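Local coordinates for peptidase M16 domain protein (Alicyclobacillus acidocaldarius subsp. acidocaldarius DSM 446, PDB 4XEA) that is a putative zinc-type metallopeptidase of the M16 family, probably hydrolysing peptide bonds at a metal site that holds nickel in this crystal, at residues Q250-E259 against G314-P325; R38-D49 against P223-P231. One frame throughout, in Å; residues are numbered along the deposited sequence.

Interaction 1: Q250-E259 against G314-P325; sequences QPRLLVGWKE and GYTLVGGNAPHP
Q250 turns CG into the position between its backbone N and carbonyl carbon (chi1 68°) and bends again at chi2, which lays its amide over that of N321; the two planes stack 16° apart, with Q250 CG 3.8 Å from N321 CG. R252 carries CG beside its backbone N, and a bend at chi2 (91°) brings NE and NH2 round to Q250 OE1, which they hold side-on, while N321 OD1 sits over one guanidinium face. Both polar ends reach further, R252 NH1 to D145 in a salt bridge and N321 ND2 to D300. The W257 ring lies across T316, CE3 meeting T316 CG2 at 3.8 Å, while V318 CG2 comes to the ring edge 3.9 Å from CZ3. These groups project from two neighbouring antiparallel strands, 252-258 and 314-321, inside the mixed five-stranded sheet of the half of the chain that follows the metal-binding one, in the α/β fold of M16 peptidases. V255 and V318 form a hydrogen-bonded pair, V255 N to V318 O 2.9 Å and V318 N to V255 O 2.8 Å. G319 and G320 adopt backbone angles that suit glycine, and G319 CA approaches L253 O to 3.2 Å. L253, V255, W257, T316 and V318 share the face packed by helices 265-283 and 325-342. Past the strands, A322 N still bonds to P251 O, and P251 CB meets P325 CG at 3.8 Å. At the opposite end a water bridges E259 O and G314 N, and the E259 carboxylate turns to R405 and Y307.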
loop_
_atom_site.group_PDB
_atom_site.type_symbol
_atom_site.label_atom_id
_atom_site.label_comp_id
_atom_site.label_asym_id
_atom_site.label_seq_id
_atom_site.Cartn_x
_atom_site.Cartn_y
_atom_site.Cartn_z
ATOM N N GLN A 250 -7.606 19.990 8.886
ATOM C CA GLN A 250 -8.586 19.537 9.870
ATOM C C GLN A 250 -7.871 19.092 11.154
ATOM O O GLN A 250 -6.694 18.708 11.116
ATOM C CB GLN A 250 -9.500 18.439 9.295
ATOM C CG GLN A 250 -8.836 17.095 8.996
ATOM C CD GLN A 250 -7.881 17.132 7.808
ATOM O OE1 GLN A 250 -6.657 17.237 7.976
ATOM N NE2 GLN A 250 -8.434 17.035 6.597
ATOM N N PRO A 251 -8.570 19.173 12.298
ATOM C CA PRO A 251 -7.916 18.719 13.526
ATOM C C PRO A 251 -7.554 17.227 13.464
ATOM O O PRO A 251 -8.142 16.484 12.659
ATOM C CB PRO A 251 -8.958 18.994 14.619
ATOM C CG PRO A 251 -9.917 19.972 14.032
ATOM C CD PRO A 251 -9.907 19.739 12.547
ATOM N N ARG A 252 -6.579 16.809 14.280
ATOM C CA ARG A 252 -6.215 15.391 14.438
ATOM C C ARG A 252 -6.121 15.082 15.916
ATOM O O ARG A 252 -5.631 15.912 16.680
ATOM C CB ARG A 252 -4.855 15.050 13.810
ATOM C CG ARG A 252 -4.823 15.078 12.285
ATOM C CD ARG A 252 -4.430 16.446 11.790
ATOM N NE ARG A 252 -4.448 16.572 10.319
ATOM C CZ ARG A 252 -3.531 16.038 9.514
ATOM N NH1 ARG A 252 -2.523 15.306 10.012
ATOM N NH2 ARG A 252 -3.629 16.216 8.203
ATOM N N LEU A 253 -6.590 13.901 16.305
ATOM C CA LEU A 253 -6.566 13.464 17.703
ATOM C C LEU A 253 -5.761 12.186 17.767
ATOM O O LEU A 253 -5.968 11.325 16.921
ATOM C CB LEU A 253 -7.977 13.125 18.181
ATOM C CG LEU A 253 -8.022 12.704 19.677
ATOM C CD1 LEU A 253 -7.921 13.960 20.534
ATOM C CD2 LEU A 253 -9.278 11.925 20.073
ATOM N N LEU A 254 -4.897 12.053 18.781
ATOM C CA LEU A 254 -4.232 10.806 19.095
ATOM C C LEU A 254 -4.414 10.583 20.582
ATOM O O LEU A 254 -4.138 11.488 21.374
ATOM C CB LEU A 254 -2.737 10.883 18.801
ATOM C CG LEU A 254 -2.153 10.628 17.425
ATOM C CD1 LEU A 254 -0.640 10.603 17.651
ATOM C CD2 LEU A 254 -2.631 9.321 16.805
ATOM N N VAL A 255 -4.918 9.401 20.945
ATOM C CA VAL A 255 -4.973 8.960 22.304
ATOM C C VAL A 255 -4.051 7.742 22.424
ATOM O O VAL A 255 -4.105 6.811 21.573
ATOM C CB VAL A 255 -6.388 8.558 22.727
ATOM C CG1 VAL A 255 -6.397 8.224 24.248
ATOM C CG2 VAL A 255 -7.412 9.672 22.406
ATOM N N GLY A 256 -3.183 7.765 23.433
ATOM C CA GLY A 256 -2.279 6.686 23.671
ATOM C C GLY A 256 -2.257 6.167 25.088
ATOM O O GLY A 256 -2.638 6.857 26.020
ATOM N N TRP A 257 -1.816 4.915 25.229
ATOM C CA TRP A 257 -1.634 4.270 26.532
ATOM C C TRP A 257 -0.249 3.671 26.594
ATOM O O TRP A 257 0.207 3.025 25.666
ATOM C CB TRP A 257 -2.672 3.188 26.767
ATOM C CG TRP A 257 -4.066 3.735 26.920
ATOM C CD1 TRP A 257 -4.708 4.033 28.076
ATOM C CD2 TRP A 257 -4.993 4.004 25.858
ATOM N NE1 TRP A 257 -6.006 4.450 27.811
ATOM C CE2 TRP A 257 -6.184 4.484 26.453
ATOM C CE3 TRP A 257 -4.924 3.888 24.464
ATOM C CZ2 TRP A 257 -7.306 4.863 25.689
ATOM C CZ3 TRP A 257 -6.009 4.279 23.702
ATOM C CH2 TRP A 257 -7.197 4.757 24.315
ATOM N N LYS A 258 0.405 3.898 27.724
ATOM C CA LYS A 258 1.794 3.553 27.940
ATOM C C LYS A 258 1.876 2.201 28.683
ATOM O O LYS A 258 1.379 2.103 29.810
ATOM C CB LYS A 258 2.354 4.633 28.878
ATOM C CG LYS A 258 3.871 4.622 29.099
ATOM C CD LYS A 258 4.258 5.750 30.025
ATOM C CE LYS A 258 5.732 5.886 30.045
ATOM N NZ LYS A 258 6.156 6.932 30.941
ATOM N N GLU A 259 2.560 1.207 28.114
ATOM C CA GLU A 259 2.914 0.010 28.878
ATOM C C GLU A 259 3.954 0.355 29.954
ATOM O O GLU A 259 4.865 1.171 29.711
ATOM C CB GLU A 259 3.489 -1.114 28.014
ATOM C CG GLU A 259 2.590 -1.672 26.936
ATOM C CD GLU A 259 1.522 -2.632 27.466
ATOM O OE1 GLU A 259 1.495 -2.965 28.683
ATOM O OE2 GLU A 259 0.710 -3.062 26.617
ATOM N N GLY A 314 6.412 -0.257 25.303
ATOM C CA GLY A 314 5.279 -0.503 24.430
ATOM C C GLY A 314 4.189 0.538 24.604
ATOM O O GLY A 314 4.069 1.165 25.673
ATOM N N TYR A 315 3.365 0.697 23.567
ATOM C CA TYR A 315 2.205 1.615 23.658
ATOM C C TYR A 315 1.102 1.298 22.661
ATOM O O TYR A 315 1.352 0.657 21.627
ATOM C CB TYR A 315 2.642 3.059 23.434
ATOM C CG TYR A 315 3.395 3.318 22.159
ATOM C CD1 TYR A 315 2.722 3.550 20.942
ATOM C CD2 TYR A 315 4.788 3.303 22.130
ATOM C CE1 TYR A 315 3.424 3.738 19.755
ATOM C CE2 TYR A 315 5.473 3.531 20.956
ATOM C CZ TYR A 315 4.794 3.729 19.779
ATOM O OH TYR A 315 5.479 3.929 18.616
ATOM N N THR A 316 -0.110 1.760 23.002
ATOM C CA THR A 316 -1.262 1.776 22.092
ATOM C C THR A 316 -1.495 3.215 21.615
ATOM O O THR A 316 -1.314 4.177 22.416
ATOM C CB THR A 316 -2.521 1.275 22.857
ATOM O OG1 THR A 316 -2.272 -0.037 23.362
ATOM C CG2 THR A 316 -3.758 1.307 21.998
ATOM N N LEU A 317 -1.849 3.365 20.323
ATOM C CA LEU A 317 -2.294 4.618 19.726
ATOM C C LEU A 317 -3.599 4.460 18.965
ATOM O O LEU A 317 -3.754 3.512 18.156
ATOM C CB LEU A 317 -1.301 5.069 18.672
ATOM C CG LEU A 317 0.087 5.459 19.112
ATOM C CD1 LEU A 317 0.808 6.005 17.829
ATOM C CD2 LEU A 317 0.017 6.508 20.240
ATOM N N VAL A 318 -4.517 5.397 19.166
ATOM C CA VAL A 318 -5.785 5.403 18.459
ATOM C C VAL A 318 -6.080 6.824 18.033
ATOM O O VAL A 318 -5.891 7.763 18.816
ATOM C CB VAL A 318 -6.947 4.931 19.375
ATOM C CG1 VAL A 318 -8.305 4.947 18.623
ATOM C CG2 VAL A 318 -6.659 3.537 19.941
ATOM N N GLY A 319 -6.591 6.991 16.825
ATOM C CA GLY A 319 -7.054 8.315 16.407
ATOM C C GLY A 319 -6.950 8.533 14.923
ATOM O O GLY A 319 -6.926 7.587 14.146
ATOM N N GLY A 320 -6.910 9.791 14.529
ATOM C CA GLY A 320 -6.870 10.157 13.116
ATOM C C GLY A 320 -7.466 11.543 13.013
ATOM O O GLY A 320 -7.458 12.310 14.003
ATOM N N ASN A 321 -7.990 11.865 11.827
ATOM C CA ASN A 321 -8.678 13.122 11.599
ATOM C C ASN A 321 -9.930 13.203 12.484
ATOM O O ASN A 321 -10.682 12.225 12.610
ATOM C CB ASN A 321 -9.118 13.265 10.132
ATOM C CG ASN A 321 -7.945 13.389 9.161
ATOM O OD1 ASN A 321 -6.849 13.808 9.522
ATOM N ND2 ASN A 321 -8.194 13.025 7.902
ATOM N N ALA A 322 -10.169 14.388 13.045
ATOM C CA ALA A 322 -11.215 14.572 14.032
ATOM C C ALA A 322 -11.786 16.002 13.952
ATOM O O ALA A 322 -11.225 16.923 14.563
ATOM C CB ALA A 322 -10.646 14.313 15.423
ATOM N N PRO A 323 -12.909 16.194 13.234
ATOM C CA PRO A 323 -13.458 17.550 13.119
ATOM C C PRO A 323 -13.863 18.156 14.462
ATOM O O PRO A 323 -13.885 19.382 14.600
ATOM C CB PRO A 323 -14.706 17.365 12.223
ATOM C CG PRO A 323 -14.519 16.076 11.557
ATOM C CD PRO A 323 -13.729 15.218 12.502
ATOM N N HIS A 324 -14.221 17.297 15.413
ATOM C CA HIS A 324 -14.543 17.717 16.771
ATOM C C HIS A 324 -13.701 16.887 17.739
ATOM O O HIS A 324 -14.154 15.868 18.272
ATOM C CB HIS A 324 -16.045 17.579 17.021
ATOM C CG HIS A 324 -16.885 18.355 16.045
ATOM N ND1 HIS A 324 -17.113 19.710 16.166
ATOM C CD2 HIS A 324 -17.514 17.968 14.909
ATOM C CE1 HIS A 324 -17.865 20.118 15.157
ATOM N NE2 HIS A 324 -18.123 19.080 14.380
ATOM N N PRO A 325 -12.447 17.308 17.947
ATOM C CA PRO A 325 -11.504 16.455 18.664
ATOM C C PRO A 325 -11.885 16.231 20.119
ATOM O O PRO A 325 -11.645 15.151 20.644
ATOM C CB PRO A 325 -10.164 17.193 18.536
ATOM C CG PRO A 325 -10.469 18.525 18.020
ATOM C CD PRO A 325 -11.832 18.547 17.455
HETATM O O HOH W 1 6.442 1.771 27.588
#

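Interaction 2: R38-D49 against P223-P231; sequences RYGSVDRAFRTD and PPAIERLYP
The R228 guanidinium and the D43 carboxylate are turned 61° against each other in a salt bridge whose single weak bond runs from NH1 to OD1 (3.0 Å). Bent at chi2 (-100°), the R228 chain swings its end toward 38-49, where NH1 and NH2 grip R38 O end-on, NH2 at 2.9 Å; that oxygen lies in the guanidinium plane. The Y230 ring stands 72° from the carboxylate, and its hydroxyl donates to D43 OD1 at 2.6 Å from above the carboxylate plane. V42 crosses Y230 at about a right angle, CG2 3.8 Å from CE1. D43 OD2 takes G40 N through its anti lone pair, bracing the type I turn G40-D43. Beyond it, strands 45-48 and 227-229 run antiparallel at one side of a small three-stranded sheet, R47 and E227 forming a hydrogen-bonded pair, with a water bridging R47 NH1 and E227 OE1. T48 OG1 donates to A225 O at 2.8 Å. R38 O also accepts from N193, tying this edge to the loop before strand 194-200. With the Y230 hydroxyl and, more weakly, R228 NH1 on OD1 and a backbone N-H on OD2, the buried D43 carboxylate is probably restrained in its rotation and stabilised as the anion.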
loop_
_atom_site.group_PDB
_atom_site.type_symbol
_atom_site.label_atom_id
_atom_site.label_comp_id
_atom_site.label_asym_id
_atom_site.label_seq_id
_atom_site.Cartn_x
_atom_site.Cartn_y
_atom_site.Cartn_z
ATOM N N ARG A 38 19.766 -6.634 15.278
ATOM C CA ARG A 38 19.161 -6.262 16.571
ATOM C C ARG A 38 19.846 -5.001 17.154
ATOM O O ARG A 38 20.565 -5.053 18.180
ATOM C CB ARG A 38 19.274 -7.424 17.543
ATOM C CG ARG A 38 18.432 -7.300 18.780
ATOM C CD ARG A 38 18.616 -8.485 19.736
ATOM N NE ARG A 38 18.211 -9.815 19.226
ATOM C CZ ARG A 38 19.018 -10.738 18.688
ATOM N NH1 ARG A 38 20.310 -10.494 18.474
ATOM N NH2 ARG A 38 18.506 -11.920 18.326
ATOM N N TYR A 39 19.559 -3.891 16.507
ATOM C CA TYR A 39 20.111 -2.577 16.813
ATOM C C TYR A 39 19.207 -1.548 16.160
ATOM O O TYR A 39 18.961 -1.596 14.938
ATOM C CB TYR A 39 21.508 -2.452 16.249
ATOM C CG TYR A 39 22.161 -1.099 16.486
ATOM C CD1 TYR A 39 22.185 -0.526 17.749
ATOM C CD2 TYR A 39 22.769 -0.409 15.453
ATOM C CE1 TYR A 39 22.786 0.694 17.989
ATOM C CE2 TYR A 39 23.394 0.823 15.678
ATOM C CZ TYR A 39 23.417 1.348 16.949
ATOM O OH TYR A 39 24.043 2.538 17.187
ATOM N N GLY A 40 18.684 -0.606 16.936
ATOM C CA GLY A 40 17.871 0.460 16.349
ATOM C C GLY A 40 18.035 1.764 17.065
ATOM O O GLY A 40 18.975 1.924 17.840
ATOM N N SER A 41 17.078 2.670 16.849
ATOM C CA SER A 41 17.185 4.046 17.346
ATOM C C SER A 41 17.232 4.136 18.859
ATOM O O SER A 41 17.822 5.100 19.391
ATOM C CB SER A 41 16.053 4.952 16.809
ATOM O OG SER A 41 14.757 4.546 17.262
ATOM N N VAL A 42 16.633 3.168 19.558
ATOM C CA VAL A 42 16.554 3.266 21.004
ATOM C C VAL A 42 17.774 2.729 21.747
ATOM O O VAL A 42 17.864 2.902 22.951
ATOM C CB VAL A 42 15.251 2.710 21.610
ATOM C CG1 VAL A 42 14.011 3.459 21.001
ATOM C CG2 VAL A 42 15.170 1.183 21.509
ATOM N N ASP A 43 18.714 2.120 21.019
ATOM C CA ASP A 43 19.932 1.570 21.624
ATOM C C ASP A 43 20.962 2.679 21.812
ATOM O O ASP A 43 22.038 2.668 21.217
ATOM C CB ASP A 43 20.478 0.433 20.756
ATOM C CG ASP A 43 19.620 -0.786 20.820
ATOM O OD1 ASP A 43 19.519 -1.331 21.950
ATOM O OD2 ASP A 43 19.037 -1.187 19.757
ATOM N N ARG A 44 20.596 3.668 22.632
ATOM C CA ARG A 44 21.449 4.816 22.904
ATOM C C ARG A 44 22.662 4.435 23.772
ATOM O O ARG A 44 23.744 4.973 23.597
ATOM C CB ARG A 44 20.624 5.882 23.637
ATOM C CG ARG A 44 21.375 7.124 24.033
ATOM C CD ARG A 44 20.534 8.015 24.961
ATOM N NE ARG A 44 19.455 8.675 24.241
ATOM C CZ ARG A 44 18.386 9.229 24.817
ATOM N NH1 ARG A 44 18.191 9.140 26.141
ATOM N NH2 ARG A 44 17.477 9.836 24.051
ATOM N N ALA A 45 22.458 3.560 24.748
ATOM C CA ALA A 45 23.527 3.220 25.677
ATOM C C ALA A 45 23.685 1.709 25.769
ATOM O O ALA A 45 22.704 0.937 25.650
ATOM C CB ALA A 45 23.238 3.816 27.082
ATOM N N PHE A 46 24.918 1.296 26.017
ATOM C CA PHE A 46 25.249 -0.107 26.029
ATOM C C PHE A 46 26.651 -0.280 26.609
ATOM O O PHE A 46 27.440 0.665 26.675
ATOM C CB PHE A 46 25.176 -0.739 24.634
ATOM C CG PHE A 46 26.031 -0.053 23.601
ATOM C CD1 PHE A 46 25.551 1.050 22.902
ATOM C CD2 PHE A 46 27.342 -0.494 23.344
ATOM C CE1 PHE A 46 26.356 1.694 21.968
ATOM C CE2 PHE A 46 28.135 0.116 22.400
ATOM C CZ PHE A 46 27.639 1.228 21.701
ATOM N N ARG A 47 26.923 -1.504 27.037
ATOM C CA ARG A 47 28.241 -1.908 27.492
ATOM C C ARG A 47 28.729 -3.006 26.579
ATOM O O ARG A 47 27.966 -3.930 26.227
ATOM C CB ARG A 47 28.182 -2.468 28.909
ATOM C CG ARG A 47 29.559 -2.904 29.471
ATOM C CD ARG A 47 29.356 -4.004 30.551
ATOM N NE ARG A 47 30.585 -4.355 31.236
ATOM C CZ ARG A 47 31.151 -3.596 32.171
ATOM N NH1 ARG A 47 30.579 -2.444 32.542
ATOM N NH2 ARG A 47 32.278 -4.000 32.740
ATOM N N THR A 48 29.992 -2.910 26.169
ATOM C CA THR A 48 30.606 -3.924 25.326
ATOM C C THR A 48 32.119 -3.839 25.544
ATOM O O THR A 48 32.643 -2.781 25.898
ATOM C CB THR A 48 30.256 -3.743 23.841
ATOM O OG1 THR A 48 30.572 -4.939 23.124
ATOM C CG2 THR A 48 31.022 -2.577 23.222
ATOM N N ASP A 49 32.768 -5.001 25.456
ATOM C CA ASP A 49 34.207 -5.130 25.676
ATOM C C ASP A 49 34.617 -4.368 26.918
ATOM O O ASP A 49 35.641 -3.709 26.951
ATOM C CB ASP A 49 35.007 -4.691 24.443
ATOM C CG ASP A 49 36.502 -5.072 24.548
ATOM O OD1 ASP A 49 36.815 -6.276 24.700
ATOM O OD2 ASP A 49 37.365 -4.169 24.522
ATOM N N PRO A 223 32.357 -12.821 18.830
ATOM C CA PRO A 223 31.141 -12.028 18.942
ATOM C C PRO A 223 31.243 -11.036 20.111
ATOM O O PRO A 223 31.567 -11.425 21.211
ATOM C CB PRO A 223 30.043 -13.075 19.166
ATOM C CG PRO A 223 30.737 -14.424 19.264
ATOM C CD PRO A 223 32.104 -14.274 18.756
ATOM N N PRO A 224 31.026 -9.749 19.859
ATOM C CA PRO A 224 30.823 -8.822 20.980
ATOM C C PRO A 224 29.658 -9.226 21.917
ATOM O O PRO A 224 28.608 -9.692 21.469
ATOM C CB PRO A 224 30.496 -7.495 20.292
ATOM C CG PRO A 224 30.973 -7.677 18.868
ATOM C CD PRO A 224 30.765 -9.106 18.562
ATOM N N ALA A 225 29.908 -9.094 23.219
ATOM C CA ALA A 225 28.894 -9.187 24.264
ATOM C C ALA A 225 28.294 -7.778 24.402
ATOM O O ALA A 225 29.020 -6.803 24.485
ATOM C CB ALA A 225 29.547 -9.622 25.595
ATOM N N ILE A 226 26.970 -7.677 24.466
ATOM C CA ILE A 226 26.296 -6.402 24.554
ATOM C C ILE A 226 25.403 -6.403 25.794
ATOM O O ILE A 226 24.570 -7.283 25.913
ATOM C CB ILE A 226 25.455 -6.194 23.305
ATOM C CG1 ILE A 226 26.337 -6.214 22.027
ATOM C CG2 ILE A 226 24.585 -4.880 23.438
ATOM C CD1 ILE A 226 25.519 -6.333 20.734
ATOM N N GLU A 227 25.614 -5.486 26.725
ATOM C CA GLU A 227 24.630 -5.275 27.821
ATOM C C GLU A 227 23.791 -4.035 27.373
ATOM O O GLU A 227 24.332 -2.943 27.253
ATOM C CB GLU A 227 25.283 -5.001 29.157
ATOM C CG GLU A 227 24.271 -4.841 30.271
ATOM C CD GLU A 227 24.812 -4.339 31.549
ATOM O OE1 GLU A 227 25.935 -3.870 31.570
ATOM O OE2 GLU A 227 24.097 -4.401 32.563
ATOM N N ARG A 228 22.496 -4.213 27.187
ATOM C CA ARG A 228 21.622 -3.112 26.735
ATOM C C ARG A 228 21.303 -2.242 27.952
ATOM O O ARG A 228 20.874 -2.763 28.984
ATOM C CB ARG A 228 20.323 -3.644 26.139
ATOM C CG ARG A 228 20.472 -4.781 25.141
ATOM C CD ARG A 228 20.397 -4.353 23.742
ATOM N NE ARG A 228 20.863 -5.395 22.815
ATOM C CZ ARG A 228 20.896 -5.214 21.506
ATOM N NH1 ARG A 228 20.438 -4.066 21.004
ATOM N NH2 ARG A 228 21.352 -6.170 20.695
ATOM N N LEU A 229 21.558 -0.934 27.866
ATOM C CA LEU A 229 21.344 -0.041 29.001
ATOM C C LEU A 229 20.217 0.978 28.725
ATOM O O LEU A 229 20.324 1.791 27.784
ATOM C CB LEU A 229 22.639 0.684 29.338
ATOM C CG LEU A 229 23.810 -0.226 29.730
ATOM C CD1 LEU A 229 25.096 0.580 29.823
ATOM C CD2 LEU A 229 23.509 -0.970 31.078
ATOM N N TYR A 230 19.167 0.905 29.546
ATOM C CA TYR A 230 17.900 1.640 29.374
ATOM C C TYR A 230 17.502 2.214 30.739
ATOM O O TYR A 230 17.833 1.615 31.770
ATOM C CB TYR A 230 16.802 0.718 28.856
ATOM C CG TYR A 230 16.963 0.414 27.388
ATOM C CD1 TYR A 230 16.384 1.231 26.418
ATOM C CD2 TYR A 230 17.721 -0.656 26.961
ATOM C CE1 TYR A 230 16.549 0.963 25.060
ATOM C CE2 TYR A 230 17.896 -0.931 25.603
ATOM C CZ TYR A 230 17.328 -0.109 24.666
ATOM O OH TYR A 230 17.500 -0.394 23.318
ATOM N N PRO A 231 16.854 3.405 30.749
ATOM C CA PRO A 231 16.472 4.061 32.013
ATOM C C PRO A 231 15.250 3.434 32.683
ATOM O O PRO A 231 14.472 2.715 32.064
ATOM C CB PRO A 231 16.176 5.508 31.585
ATOM C CG PRO A 231 15.590 5.332 30.161
ATOM C CD PRO A 231 16.386 4.158 29.557
HETATM O O HOH W 2 19.613 2.824 25.421
HETATM O O HOH W 3 27.641 -2.195 32.599
HETATM O O HOH W 4 32.568 -7.826 24.178
#

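How the interactions relate
Interaction 2 joins residues near the start of the chain to the 223-231 segment, 174 residues on; interaction 1 follows it in sequence, its segments 55 residues apart, so the two closures come in series. Their centres lie 31 Å apart and the nearest atoms about 9 Å, without touching. They share no sheet: interaction 2 holds two of three strands in a small antiparallel sheet, interaction 1 two inner strands of the five-stranded one in the second half. A short linker after 231 leads to strand 241-246, an outermost strand of that larger sheet. Interaction 2 thus ties the connection between the halves to the metal-bearing one, the side chain of Y39 lying about 14 Å from the nickel, whereas interaction 1 lies within the sheet of the second half.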